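Local coordinates for protein glutaredoxin, CPYC type (Chlamydomonas reinhardtii, PDB 7NCV) that probably acts as a glutathione-dependent disulfide oxidoreductase of the CPYC glutaredoxin class, and binds an iron-sulfur cluster in an atypical way, at residues Glu9-Val14 / Leu64-Gly69; Asn17-Tyr22 / Lys99-Ala104; Lys34-Gln39 / Asp86-Ala91; Lys80-Gly85 / Gly95-Leu100. One frame throughout, in Å; residues are numbered along the deposited sequence.

Contact 1. Residues Glu9-Val14 / Leu64-Gly69; sequences EIQKAV and LDITGG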
loop_
_atom_site.group_PDB
_atom_site.type_symbol
_atom_site.label_atom_id
_atom_site.label_comp_id
_atom_site.label_asym_id
_atom_site.label_seq_id
_atom_site.Cartn_x
_atom_site.Cartn_y
_atom_site.Cartn_z
ATOM N N GLU A 9 3.628 8.628 -10.780
ATOM C CA GLU A 9 4.299 8.606 -9.483
ATOM C C GLU A 9 4.074 7.277 -8.777
ATOM O O GLU A 9 5.018 6.681 -8.228
ATOM C CB GLU A 9 3.774 9.738 -8.597
ATOM C CG GLU A 9 4.396 9.771 -7.229
ATOM C CD GLU A 9 3.877 10.923 -6.374
ATOM O OE1 GLU A 9 3.831 12.060 -6.882
ATOM O OE2 GLU A 9 3.548 10.697 -5.186
ATOM N N ILE A 10 2.815 6.821 -8.731
ATOM C CA ILE A 10 2.474 5.579 -8.025
ATOM C C ILE A 10 3.129 4.392 -8.718
ATOM O O ILE A 10 3.706 3.519 -8.058
ATOM C CB ILE A 10 0.952 5.424 -7.918
ATOM C CG1 ILE A 10 0.440 6.518 -7.034
ATOM C CG2 ILE A 10 0.607 4.073 -7.287
ATOM C CD1 ILE A 10 -1.076 6.600 -7.043
ATOM N N GLN A 11 3.072 4.341 -10.050
ATOM C CA GLN A 11 3.665 3.182 -10.694
ATOM C C GLN A 11 5.161 3.107 -10.410
ATOM O O GLN A 11 5.691 2.023 -10.138
ATOM C CB GLN A 11 3.402 3.215 -12.200
ATOM C CG GLN A 11 1.918 2.964 -12.504
ATOM C CD GLN A 11 1.696 3.095 -13.999
ATOM O OE1 GLN A 11 2.329 3.942 -14.671
ATOM N NE2 GLN A 11 0.803 2.271 -14.529
ATOM N N LYS A 12 5.865 4.256 -10.458
ATOM C CA LYS A 12 7.308 4.269 -10.192
ATOM C C LYS A 12 7.590 3.870 -8.740
ATOM O O LYS A 12 8.543 3.118 -8.466
ATOM C CB LYS A 12 7.856 5.644 -10.490
ATOM C CG LYS A 12 8.030 5.878 -12.024
ATOM C CD LYS A 12 8.732 7.181 -12.345
ATOM C CE LYS A 12 9.305 7.147 -13.767
ATOM N NZ LYS A 12 8.341 6.594 -14.785
ATOM N N ALA A 13 6.795 4.382 -7.788
ATOM C CA ALA A 13 7.057 4.054 -6.390
ATOM C C ALA A 13 6.775 2.586 -6.122
ATOM O O ALA A 13 7.504 1.931 -5.357
ATOM C CB ALA A 13 6.196 4.940 -5.466
ATOM N N VAL A 14 5.691 2.048 -6.709
ATOM C CA VAL A 14 5.363 0.639 -6.505
ATOM C C VAL A 14 6.451 -0.257 -7.097
ATOM O O VAL A 14 6.794 -1.301 -6.521
ATOM C CB VAL A 14 3.989 0.377 -7.144
ATOM C CG1 VAL A 14 3.693 -1.105 -7.306
ATOM C CG2 VAL A 14 2.874 1.008 -6.261
ATOM N N LEU A 64 -7.483 4.106 -8.110
ATOM C CA LEU A 64 -8.606 3.410 -8.741
ATOM C C LEU A 64 -8.195 2.805 -10.087
ATOM O O LEU A 64 -8.516 1.642 -10.401
ATOM C CB LEU A 64 -9.766 4.397 -8.926
ATOM C CG LEU A 64 -11.021 3.918 -9.645
ATOM C CD1 LEU A 64 -11.641 2.794 -8.842
ATOM C CD2 LEU A 64 -11.953 5.117 -9.712
ATOM N N ASP A 65 -7.505 3.592 -10.916
ATOM C CA ASP A 65 -7.107 3.082 -12.217
ATOM C C ASP A 65 -6.167 1.901 -12.079
ATOM O O ASP A 65 -6.260 0.939 -12.843
ATOM C CB ASP A 65 -6.452 4.185 -13.045
ATOM C CG ASP A 65 -7.473 5.030 -13.803
ATOM O OD1 ASP A 65 -8.648 5.083 -13.373
ATOM O OD2 ASP A 65 -7.105 5.626 -14.841
ATOM N N ILE A 66 -5.253 1.959 -11.106
ATOM C CA ILE A 66 -4.204 0.956 -10.991
ATOM C C ILE A 66 -4.710 -0.295 -10.307
ATOM O O ILE A 66 -4.296 -1.398 -10.678
ATOM C CB ILE A 66 -2.995 1.546 -10.247
ATOM C CG1 ILE A 66 -2.324 2.604 -11.109
ATOM C CG2 ILE A 66 -1.999 0.450 -9.843
ATOM C CD1 ILE A 66 -1.391 3.493 -10.309
ATOM N N THR A 67 -5.577 -0.160 -9.267
ATOM C CA THR A 67 -5.907 -1.286 -8.391
ATOM C C THR A 67 -7.352 -1.725 -8.476
ATOM O O THR A 67 -7.683 -2.796 -7.948
ATOM C CB THR A 67 -5.630 -0.961 -6.908
ATOM O OG1 THR A 67 -6.633 -0.053 -6.400
ATOM C CG2 THR A 67 -4.218 -0.331 -6.760
ATOM N N GLY A 68 -8.229 -0.882 -9.020
ATOM C CA GLY A 68 -9.650 -1.176 -9.069
ATOM C C GLY A 68 -10.481 -0.499 -8.008
ATOM O O GLY A 68 -11.719 -0.585 -8.055
ATOM N N GLY A 69 -9.856 0.075 -6.998
ATOM C CA GLY A 69 -10.585 0.767 -5.966
ATOM C C GLY A 69 -9.834 2.006 -5.537
ATOM O O GLY A 69 -8.610 2.089 -5.650
#
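The carboxamide of Q11 is the one flat side-chain group among the touching residues, and neither its faces nor its edges carry the contact. Q11 meets I66 through its methylene: CG of Q11 lies 4.0 Å from CD1 of I66, whereas the amide carbon CD of Q11 stays 4.8 Å from the same CD1. Beyond CG the chain runs extended and takes the polar end past the isoleucine on the solvent side. On the inner side, CD1 of I66 rests against the branch point of I10, with I10 CG2 at 3.7 Å and I10 CB at 3.9 Å. I66 reaches that far because CD1 is anti to CA (chi2 164°), and the two isoleucines cross obliquely. The contact thus fastens helix 3-16, which precedes the first strand of the thioredoxin-like fold, to helix 58-67. Both helices cover the same side of the sheet, where I10 also packs on Y22 and I66 on F76. Polar ties flank this greasy seam: D65 forms a salt bridge with K3 of the N-terminal helix, and E9 forms one with R53. Helix 58-67 ends in an ST turn, in which G69 N donates to T67 OG1 over 3.3 Å in a nearly straight bond (169°). The same hydroxyl is hydrogen-bonded to the carbonyl of L63, and G68 leaves helical geometry with positive phi (100°).

Contact 2. Residues Asn17-Tyr22 / Lys99-Ala104; sequences NKVIVY and KLLQEA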
loop_
_atom_site.group_PDB
_atom_site.type_symbol
_atom_site.label_atom_id
_atom_site.label_comp_id
_atom_site.label_asym_id
_atom_site.label_seq_id
_atom_site.Cartn_x
_atom_site.Cartn_y
_atom_site.Cartn_z
ATOM N N ASN A 17 9.834 0.012 -4.609
ATOM C CA ASN A 17 9.768 -0.266 -3.169
ATOM C C ASN A 17 9.315 -1.691 -2.994
ATOM O O ASN A 17 8.356 -2.126 -3.650
ATOM C CB ASN A 17 8.783 0.639 -2.437
ATOM C CG ASN A 17 9.353 2.015 -2.276
ATOM O OD1 ASN A 17 10.168 2.226 -1.350
ATOM N ND2 ASN A 17 9.112 2.904 -3.260
ATOM N N LYS A 18 9.985 -2.438 -2.113
ATOM C CA LYS A 18 9.504 -3.803 -1.882
ATOM C C LYS A 18 8.102 -3.823 -1.292
ATOM O O LYS A 18 7.314 -4.706 -1.641
ATOM C CB LYS A 18 10.475 -4.558 -0.976
ATOM C CG LYS A 18 11.884 -4.744 -1.615
ATOM C CD LYS A 18 12.763 -5.544 -0.697
ATOM C CE LYS A 18 14.180 -5.580 -1.254
ATOM N NZ LYS A 18 14.281 -6.488 -2.421
ATOM N N VAL A 19 7.793 -2.892 -0.406
ATOM C CA VAL A 19 6.476 -2.825 0.244
ATOM C C VAL A 19 6.115 -1.346 0.341
ATOM O O VAL A 19 6.952 -0.546 0.812
ATOM C CB VAL A 19 6.532 -3.406 1.668
ATOM C CG1 VAL A 19 5.172 -3.268 2.374
ATOM C CG2 VAL A 19 7.017 -4.853 1.647
ATOM N N ILE A 20 4.936 -0.972 -0.149
ATOM C CA ILE A 20 4.516 0.424 -0.047
ATOM C C ILE A 20 3.003 0.422 0.217
ATOM O O ILE A 20 2.245 -0.379 -0.356
ATOM C CB ILE A 20 4.910 1.253 -1.301
ATOM C CG1 ILE A 20 4.424 2.700 -1.167
ATOM C CG2 ILE A 20 4.334 0.617 -2.588
ATOM C CD1 ILE A 20 5.081 3.649 -2.245
ATOM N N VAL A 21 2.565 1.316 1.088
ATOM C CA VAL A 21 1.163 1.441 1.482
ATOM C C VAL A 21 0.769 2.883 1.217
ATOM O O VAL A 21 1.412 3.803 1.760
ATOM C CB VAL A 21 0.981 1.167 2.970
ATOM C CG1 VAL A 21 -0.530 1.269 3.336
ATOM C CG2 VAL A 21 1.550 -0.197 3.343
ATOM N N TYR A 22 -0.290 3.101 0.434
ATOM C CA TYR A 22 -0.920 4.399 0.310
ATOM C C TYR A 22 -2.002 4.475 1.372
ATOM O O TYR A 22 -2.805 3.536 1.520
ATOM C CB TYR A 22 -1.509 4.562 -1.095
ATOM C CG TYR A 22 -0.380 4.825 -2.059
ATOM C CD1 TYR A 22 0.071 6.126 -2.267
ATOM C CD2 TYR A 22 0.346 3.766 -2.619
ATOM C CE1 TYR A 22 1.201 6.412 -3.060
ATOM C CE2 TYR A 22 1.460 4.016 -3.455
ATOM C CZ TYR A 22 1.862 5.343 -3.665
ATOM O OH TYR A 22 2.979 5.603 -4.475
ATOM N N LYS A 99 5.002 -15.114 3.609
ATOM C CA LYS A 99 5.575 -15.711 2.407
ATOM C C LYS A 99 5.774 -14.657 1.314
ATOM O O LYS A 99 6.812 -14.651 0.640
ATOM C CB LYS A 99 4.673 -16.866 1.944
ATOM C CG LYS A 99 5.184 -17.515 0.673
ATOM C CD LYS A 99 6.067 -18.691 0.904
ATOM C CE LYS A 99 5.605 -19.839 -0.029
ATOM N NZ LYS A 99 6.268 -21.130 0.287
ATOM N N LEU A 100 4.799 -13.764 1.120
ATOM C CA LEU A 100 4.945 -12.742 0.080
ATOM C C LEU A 100 6.102 -11.813 0.413
ATOM O O LEU A 100 6.850 -11.345 -0.487
ATOM C CB LEU A 100 3.664 -11.918 -0.038
ATOM C CG LEU A 100 2.472 -12.685 -0.630
ATOM C CD1 LEU A 100 1.247 -11.825 -0.516
ATOM C CD2 LEU A 100 2.747 -13.055 -2.100
ATOM N N LEU A 101 6.276 -11.502 1.705
ATOM C CA LEU A 101 7.384 -10.619 2.107
ATOM C C LEU A 101 8.711 -11.296 1.865
ATOM O O LEU A 101 9.687 -10.631 1.443
ATOM C CB LEU A 101 7.239 -10.214 3.587
ATOM C CG LEU A 101 6.061 -9.267 3.854
ATOM C CD1 LEU A 101 5.910 -9.062 5.361
ATOM C CD2 LEU A 101 6.176 -7.876 3.136
ATOM N N GLN A 102 8.797 -12.595 2.137
ATOM C CA GLN A 102 10.012 -13.341 1.845
ATOM C C GLN A 102 10.331 -13.323 0.357
ATOM O O GLN A 102 11.486 -13.059 -0.039
ATOM C CB GLN A 102 9.874 -14.764 2.369
ATOM C CG GLN A 102 9.873 -14.809 3.897
ATOM C CD GLN A 102 9.349 -16.154 4.452
ATOM O OE1 GLN A 102 8.566 -16.849 3.803
ATOM N NE2 GLN A 102 9.787 -16.514 5.647
ATOM N N GLU A 103 9.320 -13.587 -0.476
ATOM C CA GLU A 103 9.492 -13.627 -1.920
ATOM C C GLU A 103 9.912 -12.263 -2.456
ATOM O O GLU A 103 10.692 -12.188 -3.429
ATOM C CB GLU A 103 8.206 -14.122 -2.569
ATOM C CG GLU A 103 7.948 -15.636 -2.224
ATOM C CD GLU A 103 6.629 -16.143 -2.724
ATOM O OE1 GLU A 103 5.755 -15.331 -3.087
ATOM O OE2 GLU A 103 6.514 -17.383 -2.762
ATOM N N ALA A 104 9.466 -11.184 -1.818
ATOM C CA ALA A 104 9.861 -9.814 -2.190
ATOM C C ALA A 104 11.260 -9.441 -1.733
ATOM O O ALA A 104 11.753 -8.355 -2.123
ATOM C CB ALA A 104 8.887 -8.806 -1.579
#
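Two kinds of interaction join residues 17-22 to residues 99-104, one polar, at the exposed side, and one apolar beneath it. The polar one is a hydrogen bond from K18 NZ to the backbone O of A104, 3.2 Å long. The ammonium group approaches in the carbonyl plane, at a C=O...N angle of 149°. The aliphatic part of K18 lies alongside the same oxygen, K18 CD being 3.3 Å from A104 O, and a bend at the last torsion (chi4 -74°) folds NZ back onto it. The apolar interaction pairs V19, at the start of strand 19-23, with L101 of helix 96-103. CG2 of V19 and CD2 of L101 are 3.5 Å apart, tighter than usual for two methyls, and the side chains cross at about a right angle. I41 touches both residues, so helix 28-41 packs against this pair as well, while A104 sits on I77 and N78. In this way the C-terminal helix is held against the central sheet of the thioredoxin-like fold. K18 gives the carbonyl of buried A104 a partner, and its charge would be expected to polarise that carbonyl; below it the contact is apolar, methyl against methyl.

Contact 3. Residues Lys34-Gln39 / Asp86-Ala91; sequences KNALNQ and DDTAAA. With ACT (acetate ion), chain B.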
loop_
_atom_site.group_PDB
_atom_site.type_symbol
_atom_site.label_atom_id
_atom_site.label_comp_id
_atom_site.label_asym_id
_atom_site.label_seq_id
_atom_site.Cartn_x
_atom_site.Cartn_y
_atom_site.Cartn_z
ATOM N N LYS A 34 -1.234 -1.508 8.469
ATOM C CA LYS A 34 0.079 -1.203 9.034
ATOM C C LYS A 34 0.404 -2.180 10.142
ATOM O O LYS A 34 1.517 -2.708 10.226
ATOM C CB LYS A 34 0.076 0.221 9.566
ATOM C CG LYS A 34 0.077 1.243 8.455
ATOM C CD LYS A 34 -0.338 2.593 9.139
ATOM C CE LYS A 34 -0.220 3.703 8.099
ATOM N NZ LYS A 34 -0.612 4.977 8.833
ATOM N N ASN A 35 -0.583 -2.473 11.012
ATOM C CA ASN A 35 -0.325 -3.371 12.133
ATOM C C ASN A 35 0.009 -4.763 11.616
ATOM O O ASN A 35 0.862 -5.460 12.199
ATOM C CB ASN A 35 -1.534 -3.422 13.050
ATOM C CG ASN A 35 -1.610 -2.214 13.966
ATOM O OD1 ASN A 35 -0.673 -1.426 14.082
ATOM N ND2 ASN A 35 -2.786 -2.078 14.644
ATOM N N ALA A 36 -0.650 -5.186 10.520
ATOM C CA ALA A 36 -0.367 -6.492 9.931
ATOM C C ALA A 36 1.073 -6.570 9.426
ATOM O O ALA A 36 1.812 -7.528 9.746
ATOM C CB ALA A 36 -1.371 -6.791 8.827
ATOM N N LEU A 37 1.477 -5.576 8.648
ATOM C CA LEU A 37 2.857 -5.519 8.173
ATOM C C LEU A 37 3.828 -5.437 9.346
ATOM O O LEU A 37 4.928 -6.026 9.282
ATOM C CB LEU A 37 2.966 -4.303 7.257
ATOM C CG LEU A 37 2.304 -4.551 5.902
ATOM C CD1 LEU A 37 2.117 -3.188 5.205
ATOM C CD2 LEU A 37 3.026 -5.566 4.969
ATOM N N ASN A 38 3.479 -4.674 10.385
ATOM C CA ASN A 38 4.383 -4.481 11.536
ATOM C C ASN A 38 4.627 -5.778 12.303
ATOM O O ASN A 38 5.582 -5.849 13.102
ATOM C CB ASN A 38 3.826 -3.423 12.483
ATOM C CG ASN A 38 3.867 -2.047 11.878
ATOM O OD1 ASN A 38 4.503 -1.793 10.853
ATOM N ND2 ASN A 38 3.202 -1.130 12.552
ATOM N N GLN A 39 3.789 -6.817 12.104
ATOM C CA GLN A 39 4.098 -8.110 12.706
ATOM C C GLN A 39 5.386 -8.707 12.152
ATOM O O GLN A 39 6.007 -9.563 12.830
ATOM C CB GLN A 39 2.959 -9.107 12.469
ATOM C CG GLN A 39 1.626 -8.654 13.009
ATOM C CD GLN A 39 0.531 -9.712 12.732
ATOM O OE1 GLN A 39 -0.662 -9.395 12.626
ATOM N NE2 GLN A 39 0.948 -10.971 12.609
ATOM N N ASP A 86 -8.452 -5.074 5.329
ATOM C CA ASP A 86 -8.896 -6.433 5.626
ATOM C C ASP A 86 -8.073 -7.461 4.873
ATOM O O ASP A 86 -7.738 -8.516 5.430
ATOM C CB ASP A 86 -10.374 -6.596 5.285
ATOM C CG ASP A 86 -11.265 -6.050 6.374
ATOM O OD1 ASP A 86 -10.757 -5.664 7.460
ATOM O OD2 ASP A 86 -12.519 -6.035 6.181
ATOM N N ASP A 87 -7.738 -7.188 3.593
ATOM C CA ASP A 87 -6.962 -8.161 2.834
ATOM C C ASP A 87 -5.599 -8.376 3.494
ATOM O O ASP A 87 -5.079 -9.503 3.522
ATOM C CB ASP A 87 -6.745 -7.672 1.410
ATOM C CG ASP A 87 -8.014 -7.532 0.637
ATOM O OD1 ASP A 87 -8.947 -8.406 0.785
ATOM O OD2 ASP A 87 -8.100 -6.593 -0.205
ATOM N N THR A 88 -4.941 -7.284 3.892
ATOM C CA THR A 88 -3.601 -7.412 4.441
ATOM C C THR A 88 -3.631 -8.131 5.776
ATOM O O THR A 88 -2.774 -9.008 6.041
ATOM C CB THR A 88 -2.963 -6.014 4.562
ATOM O OG1 THR A 88 -2.965 -5.414 3.252
ATOM C CG2 THR A 88 -1.493 -6.112 5.022
ATOM N N ALA A 89 -4.624 -7.818 6.623
ATOM C CA ALA A 89 -4.761 -8.546 7.886
ATOM C C ALA A 89 -5.063 -10.022 7.654
ATOM O O ALA A 89 -4.531 -10.884 8.371
ATOM C CB ALA A 89 -5.870 -7.893 8.734
ATOM N N ALA A 90 -5.916 -10.338 6.664
ATOM C CA ALA A 90 -6.192 -11.752 6.380
ATOM C C ALA A 90 -4.912 -12.461 5.953
ATOM O O ALA A 90 -4.631 -13.598 6.390
ATOM C CB ALA A 90 -7.250 -11.835 5.296
ATOM N N ALA A 91 -4.106 -11.803 5.118
ATOM C CA ALA A 91 -2.872 -12.450 4.708
ATOM C C ALA A 91 -1.894 -12.596 5.888
ATOM O O ALA A 91 -1.154 -13.604 5.945
ATOM C CB ALA A 91 -2.222 -11.620 3.597
HETATM C C ACT B . -10.233 -2.091 3.539
HETATM O O ACT B . -9.170 -1.498 3.276
HETATM O OXT ACT B . -10.334 -3.291 3.916
HETATM C CH3 ACT B . -11.586 -1.291 3.390
#
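Segments 34-39 and 86-91 run nearly parallel, their axes 8.5 Å apart and inclined by 26°, with A36 and A89 bringing their CA atoms within 5.3 Å of each other. Such closeness rests on small residues. CB of A36 sits over the backbone of the other helix, 3.8 Å from T88 O and 3.9 Å from A89 CA. T88 answers with its methyl: CG2 is 3.9 Å from A36 CB and 4.2 Å from L37 CG, the leucine and threonine side chains crossing at about a right angle. With OG1 anti to the carbonyl carbon (chi1 -57°), T88 gives CG2 to the contact and turns its hydroxyl to the carbonyl of G84. These are two of the helices on one face of the thioredoxin-like sheet, beside helix 96-103; the N-terminal end of helix 28-41 carries the CxxC pair C27 and C30. A salt bridge between D86 and K32 ties them again. At the start of helix 85-94, D86 N donates to OXT of an acetate ion over 3.0 Å (172°), and a second backbone N-H binds the ion. Related glutaredoxins hold the alpha-carboxylate of glutathione's gamma-glutamyl residue here, so the acetate, probably from the crystallisation liquor, may mimic it.

Contact 4. Residues Lys80-Gly85 / Gly95-Leu100; sequences KFLGGG and GTLEKL. With ACT (acetate ion), chain B.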
loop_
_atom_site.group_PDB
_atom_site.type_symbol
_atom_site.label_atom_id
_atom_site.label_comp_id
_atom_site.label_asym_id
_atom_site.label_seq_id
_atom_site.Cartn_x
_atom_site.Cartn_y
_atom_site.Cartn_z
ATOM N N LYS A 80 3.279 -5.670 -6.913
ATOM C CA LYS A 80 1.955 -6.225 -7.177
ATOM C C LYS A 80 0.982 -5.776 -6.087
ATOM O O LYS A 80 1.274 -5.884 -4.884
ATOM C CB LYS A 80 2.024 -7.742 -7.209
ATOM C CG LYS A 80 0.676 -8.450 -7.283
ATOM C CD LYS A 80 0.844 -9.968 -7.467
ATOM C CE LYS A 80 -0.479 -10.607 -7.774
ATOM N NZ LYS A 80 -0.340 -12.071 -7.943
ATOM N N PHE A 81 -0.187 -5.312 -6.513
ATOM C CA PHE A 81 -1.192 -4.918 -5.551
ATOM C C PHE A 81 -1.676 -6.122 -4.731
ATOM O O PHE A 81 -2.098 -7.153 -5.290
ATOM C CB PHE A 81 -2.365 -4.296 -6.299
ATOM C CG PHE A 81 -3.508 -3.939 -5.422
ATOM C CD1 PHE A 81 -3.356 -3.020 -4.398
ATOM C CD2 PHE A 81 -4.755 -4.505 -5.638
ATOM C CE1 PHE A 81 -4.448 -2.668 -3.609
ATOM C CE2 PHE A 81 -5.865 -4.171 -4.854
ATOM C CZ PHE A 81 -5.685 -3.243 -3.797
ATOM N N LEU A 82 -1.655 -5.978 -3.404
ATOM C CA LEU A 82 -2.163 -7.016 -2.505
ATOM C C LEU A 82 -3.634 -6.812 -2.175
ATOM O O LEU A 82 -4.426 -7.772 -2.225
ATOM C CB LEU A 82 -1.316 -7.027 -1.215
ATOM C CG LEU A 82 -1.832 -8.038 -0.203
ATOM C CD1 LEU A 82 -1.646 -9.439 -0.713
ATOM C CD2 LEU A 82 -1.081 -7.845 1.099
ATOM N N GLY A 83 -4.015 -5.603 -1.804
ATOM C CA GLY A 83 -5.381 -5.358 -1.303
ATOM C C GLY A 83 -5.412 -4.207 -0.316
ATOM O O GLY A 83 -4.473 -3.397 -0.245
ATOM N N GLY A 84 -6.508 -4.133 0.399
ATOM C CA GLY A 84 -6.692 -3.145 1.436
ATOM C C GLY A 84 -6.407 -3.662 2.825
ATOM O O GLY A 84 -5.608 -4.591 3.024
ATOM N N GLY A 85 -7.075 -3.053 3.810
ATOM C CA GLY A 85 -6.734 -3.355 5.196
ATOM C C GLY A 85 -7.191 -4.736 5.617
ATOM O O GLY A 85 -6.412 -5.522 6.181
ATOM N N GLY A 95 -0.792 -16.774 6.912
ATOM C CA GLY A 95 0.545 -17.238 6.592
ATOM C C GLY A 95 1.058 -16.703 5.286
ATOM O O GLY A 95 2.276 -16.811 5.010
ATOM N N THR A 96 0.197 -16.111 4.461
ATOM C CA THR A 96 0.690 -15.680 3.154
ATOM C C THR A 96 1.405 -14.339 3.182
ATOM O O THR A 96 2.229 -14.134 2.276
ATOM C CB THR A 96 -0.437 -15.643 2.113
ATOM O OG1 THR A 96 -1.453 -14.710 2.517
ATOM C CG2 THR A 96 -0.995 -17.035 1.865
ATOM N N LEU A 97 1.135 -13.458 4.164
ATOM C CA LEU A 97 1.836 -12.172 4.194
ATOM C C LEU A 97 3.302 -12.412 4.419
ATOM O O LEU A 97 4.139 -11.852 3.696
ATOM C CB LEU A 97 1.274 -11.267 5.275
ATOM C CG LEU A 97 1.933 -9.879 5.294
ATOM C CD1 LEU A 97 1.752 -9.248 3.893
ATOM C CD2 LEU A 97 1.231 -9.035 6.324
ATOM N N GLU A 98 3.634 -13.301 5.349
ATOM C CA GLU A 98 5.037 -13.657 5.583
ATOM C C GLU A 98 5.686 -14.199 4.307
ATOM O O GLU A 98 6.805 -13.774 3.928
ATOM C CB GLU A 98 5.072 -14.731 6.667
ATOM C CG GLU A 98 6.485 -15.229 6.962
ATOM C CD GLU A 98 6.550 -16.121 8.168
ATOM O OE1 GLU A 98 5.552 -16.824 8.473
ATOM O OE2 GLU A 98 7.612 -16.148 8.821
ATOM N N LYS A 99 5.002 -15.114 3.609
ATOM C CA LYS A 99 5.575 -15.711 2.407
ATOM C C LYS A 99 5.774 -14.657 1.314
ATOM O O LYS A 99 6.812 -14.651 0.640
ATOM C CB LYS A 99 4.673 -16.866 1.944
ATOM C CG LYS A 99 5.184 -17.515 0.673
ATOM C CD LYS A 99 6.067 -18.691 0.904
ATOM C CE LYS A 99 5.605 -19.839 -0.029
ATOM N NZ LYS A 99 6.268 -21.130 0.287
ATOM N N LEU A 100 4.799 -13.764 1.120
ATOM C CA LEU A 100 4.945 -12.742 0.080
ATOM C C LEU A 100 6.102 -11.813 0.413
ATOM O O LEU A 100 6.850 -11.345 -0.487
ATOM C CB LEU A 100 3.664 -11.918 -0.038
ATOM C CG LEU A 100 2.472 -12.685 -0.630
ATOM C CD1 LEU A 100 1.247 -11.825 -0.516
ATOM C CD2 LEU A 100 2.747 -13.055 -2.100
HETATM C C ACT B . -10.233 -2.091 3.539
HETATM O O ACT B . -9.170 -1.498 3.276
HETATM O OXT ACT B . -10.334 -3.291 3.916
HETATM C CH3 ACT B . -11.586 -1.291 3.390
#
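L82 spreads its two methyls toward two leucines one turn apart on the C-terminal helix. CD1 of L82 meets CD1 of L100 at 3.8 Å, while CD2 of L82 is a looser 4.2 Å from CD1 of L97. Two conformations bring the three leucines to the seam. L82 holds CG anti to its backbone nitrogen (chi1 177°), which carries the fork off the edge strand toward the helix. L97 uses the same pair of rotamer wells, its CD1 swinging in although its CB bond does not aim at the strand. L100 instead places CG anti to the carbonyl carbon (chi1 -70°) and slants across L82. Around this seam L82 also touches T88, and I77 packs on both L82 and L97, so edge strand 80-83, helix 85-94 and helix 96-103 converge here. The strand is irregular at this point: L82 and G83 both face V75, a classic beta bulge. G83 N then lies 3.4 Å above the ring plane of F81, over its centre. Past the bulge the chain turns into helix 85-94, where G85 N donates to O of an acetate ion over 2.7 Å (171°). The chemistry divides accordingly. Methyl contacts alone join the two segments, with no hydrogen bond between them, and the backbone at the end of residues 80-85 presents an N-H that binds a carboxylate.

Overall arrangement
The four contacts illustrate how a thioredoxin-like sheet is covered from both faces. Contact 1 serves one face, joining helices 3-16 and 58-67 in a partly buried seam; contacts 2, 3 and 4 build up the other. Contacts 2 and 3 are the buried ones, linked where V21 and V19 of the strand pack on L37. Contacts 2 and 4 share helix 96-103, held to the first strand in one and to the edge strand in the other. Contacts 3 and 4 meet at T88 and L82 and both touch the acetate. Methyl packing dominates throughout; contact 2 alone adds a hydrogen bond across its segments, whereas contact 3 relies on close backbone approach.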